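Local coordinates for protein Crov588 (Cafeteriavirus, PDB 6NYR) that is of unknown function but folds as a ring-shaped leucine-rich-repeat solenoid built from FNIP repeats, at residues D326-I331 and D348-I353. Numbering follows the deposited sequence.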
loop_
_atom_site.group_PDB
_atom_site.type_symbol
_atom_site.label_atom_id
_atom_site.label_comp_id
_atom_site.label_asym_id
_atom_site.label_seq_id
_atom_site.Cartn_x
_atom_site.Cartn_y
_atom_site.Cartn_z
ATOM N N ASP A 326 -9.876 -4.189 -20.831
ATOM C CA ASP A 326 -9.023 -3.639 -21.878
ATOM C C ASP A 326 -9.756 -3.521 -23.210
ATOM O O ASP A 326 -9.625 -2.513 -23.915
ATOM C CB ASP A 326 -7.782 -4.519 -22.040
ATOM C CG ASP A 326 -6.809 -4.379 -20.893
ATOM O OD1 ASP A 326 -6.788 -3.307 -20.248
ATOM O OD2 ASP A 326 -6.056 -5.346 -20.641
ATOM N N ASP A 327 -10.495 -4.561 -23.595
ATOM C CA ASP A 327 -10.937 -4.703 -24.976
ATOM C C ASP A 327 -12.255 -4.009 -25.302
ATOM O O ASP A 327 -12.562 -3.839 -26.489
ATOM C CB ASP A 327 -11.072 -6.192 -25.336
ATOM C CG ASP A 327 -9.736 -6.874 -25.518
ATOM O OD1 ASP A 327 -8.703 -6.217 -25.270
ATOM O OD2 ASP A 327 -9.712 -8.065 -25.902
ATOM N N PHE A 328 -13.039 -3.600 -24.306
ATOM C CA PHE A 328 -14.375 -3.103 -24.599
ATOM C C PHE A 328 -14.316 -1.827 -25.431
ATOM O O PHE A 328 -13.645 -0.861 -25.059
ATOM C CB PHE A 328 -15.153 -2.841 -23.312
ATOM C CG PHE A 328 -16.574 -2.420 -23.548
ATOM C CD1 PHE A 328 -17.568 -3.367 -23.740
ATOM C CD2 PHE A 328 -16.911 -1.077 -23.605
ATOM C CE1 PHE A 328 -18.876 -2.980 -23.963
ATOM C CE2 PHE A 328 -18.222 -0.690 -23.835
ATOM C CZ PHE A 328 -19.200 -1.646 -24.012
ATOM N N ASN A 329 -15.037 -1.818 -26.556
ATOM C CA ASN A 329 -15.065 -0.656 -27.434
ATOM C C ASN A 329 -16.344 -0.659 -28.258
ATOM O O ASN A 329 -16.297 -0.454 -29.481
ATOM C CB ASN A 329 -13.845 -0.652 -28.362
ATOM C CG ASN A 329 -13.622 0.694 -29.018
ATOM O OD1 ASN A 329 -14.081 1.720 -28.522
ATOM N ND2 ASN A 329 -12.927 0.692 -30.151
ATOM N N GLN A 330 -17.473 -0.905 -27.604
ATOM C CA GLN A 330 -18.766 -0.930 -28.268
ATOM C C GLN A 330 -19.471 0.407 -28.091
ATOM O O GLN A 330 -19.290 1.098 -27.084
ATOM C CB GLN A 330 -19.634 -2.055 -27.709
ATOM C CG GLN A 330 -19.127 -3.447 -28.043
ATOM C CD GLN A 330 -19.086 -3.712 -29.531
ATOM O OE1 GLN A 330 -20.081 -3.536 -30.230
ATOM N NE2 GLN A 330 -17.925 -4.121 -30.025
ATOM N N ILE A 331 -20.282 0.767 -29.087
ATOM C CA ILE A 331 -21.063 1.993 -28.999
ATOM C C ILE A 331 -22.019 1.882 -27.822
ATOM O O ILE A 331 -22.595 0.817 -27.560
ATOM C CB ILE A 331 -21.823 2.245 -30.312
ATOM C CG1 ILE A 331 -20.847 2.616 -31.430
ATOM C CG2 ILE A 331 -22.867 3.341 -30.125
ATOM C CD1 ILE A 331 -21.466 2.616 -32.821
ATOM N N ASP A 348 -8.577 0.154 -21.763
ATOM C CA ASP A 348 -7.596 0.709 -22.689
ATOM C C ASP A 348 -8.219 1.061 -24.033
ATOM O O ASP A 348 -7.950 2.135 -24.585
ATOM C CB ASP A 348 -6.450 -0.284 -22.893
ATOM C CG ASP A 348 -5.536 -0.367 -21.695
ATOM O OD1 ASP A 348 -5.571 0.555 -20.860
ATOM O OD2 ASP A 348 -4.764 -1.343 -21.603
ATOM N N ASP A 349 -9.067 0.182 -24.568
ATOM C CA ASP A 349 -9.470 0.270 -25.965
ATOM C C ASP A 349 -10.645 1.206 -26.233
ATOM O O ASP A 349 -10.823 1.631 -27.386
ATOM C CB ASP A 349 -9.835 -1.124 -26.504
ATOM C CG ASP A 349 -8.629 -2.025 -26.665
ATOM O OD1 ASP A 349 -7.510 -1.573 -26.346
ATOM O OD2 ASP A 349 -8.803 -3.180 -27.111
ATOM N N PHE A 350 -11.455 1.525 -25.224
ATOM C CA PHE A 350 -12.672 2.286 -25.477
ATOM C C PHE A 350 -12.345 3.621 -26.138
ATOM O O PHE A 350 -11.567 4.419 -25.601
ATOM C CB PHE A 350 -13.452 2.533 -24.191
ATOM C CG PHE A 350 -14.763 3.238 -24.422
ATOM C CD1 PHE A 350 -15.829 2.555 -24.984
ATOM C CD2 PHE A 350 -14.926 4.574 -24.098
ATOM C CE1 PHE A 350 -17.036 3.188 -25.209
ATOM C CE2 PHE A 350 -16.134 5.213 -24.324
ATOM C CZ PHE A 350 -17.187 4.516 -24.878
ATOM N N ASN A 351 -12.968 3.878 -27.290
ATOM C CA ASN A 351 -12.727 5.105 -28.039
ATOM C C ASN A 351 -13.883 5.375 -28.996
ATOM O O ASN A 351 -13.669 5.551 -30.200
ATOM C CB ASN A 351 -11.404 4.999 -28.800
ATOM C CG ASN A 351 -10.990 6.307 -29.427
ATOM O OD1 ASN A 351 -11.450 7.372 -29.025
ATOM N ND2 ASN A 351 -10.122 6.235 -30.430
ATOM N N GLN A 352 -15.105 5.393 -28.470
ATOM C CA GLN A 352 -16.296 5.712 -29.244
ATOM C C GLN A 352 -16.867 7.066 -28.840
ATOM O O GLN A 352 -16.796 7.467 -27.675
ATOM C CB GLN A 352 -17.384 4.645 -29.052
ATOM C CG GLN A 352 -17.023 3.259 -29.529
ATOM C CD GLN A 352 -16.686 3.211 -31.001
ATOM O OE1 GLN A 352 -17.414 3.743 -31.837
ATOM N NE2 GLN A 352 -15.564 2.581 -31.325
ATOM N N ILE A 353 -17.462 7.759 -29.817
ATOM C CA ILE A 353 -18.131 9.018 -29.528
ATOM C C ILE A 353 -19.223 8.766 -28.491
ATOM O O ILE A 353 -19.871 7.711 -28.479
ATOM C CB ILE A 353 -18.728 9.629 -30.807
ATOM C CG1 ILE A 353 -17.635 9.909 -31.843
ATOM C CG2 ILE A 353 -19.482 10.918 -30.478
ATOM C CD1 ILE A 353 -18.167 10.187 -33.242
HETATM O O HOH W 1 -11.327 -3.651 -28.932
HETATM O O HOH W 2 -12.668 3.250 -31.907
#
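Asn329 reaches from one coil of the leucine-rich-repeat solenoid into the next, and its amide oxygen takes a backbone N-H of that coil, Asn351 N, as the repeated asparagine of leucine-rich repeats does. The segments 326-331 and 348-353 are equivalent loops of neighbouring FNIP repeats, each following its short strand, and they run almost parallel, 6° apart. Start at Asn329 CB, 3.9 Å from Asp349 O. With CG anti to the backbone N (chi1 -164°), the amide swings across to the second coil, and CG comes to 3.4 Å from Asp349 O. OD1 then accepts from Asn351 N at 2.7 Å; this donor sits well above the amide's carbonyl plane. The same oxygen takes a weak second bond from Gln352 NE2, whose side chain bends at chi2 and crosses the asparagine at about a right angle. ND2 gives a hydrogen to water 2, which in turn donates to Asn351 O, so the oxygen holds Asn351 directly and the nitrogen does so through the water. The pattern recurs in the coils on either side: Asn351 OD1 accepts from Asn373 N and Gln374 NE2, while Asn307 OD1 accepts from Asn329 N and Gln330 NE2. In the interior of the coils, the buried rings of Phe328 and Phe350 lie side by side, CD2 to CD1 4.0 Å. Nearer the strands, Asp349 N bonds to Asp326 O (2.8 Å). Here Asp326 and Asp348 line up with their carboxylate planes nearly parallel (10° apart), a pairing of like charges that would probably be repulsive if both are ionised. Beside them, water 1 donates to both Asp327 O and Asp349 OD2.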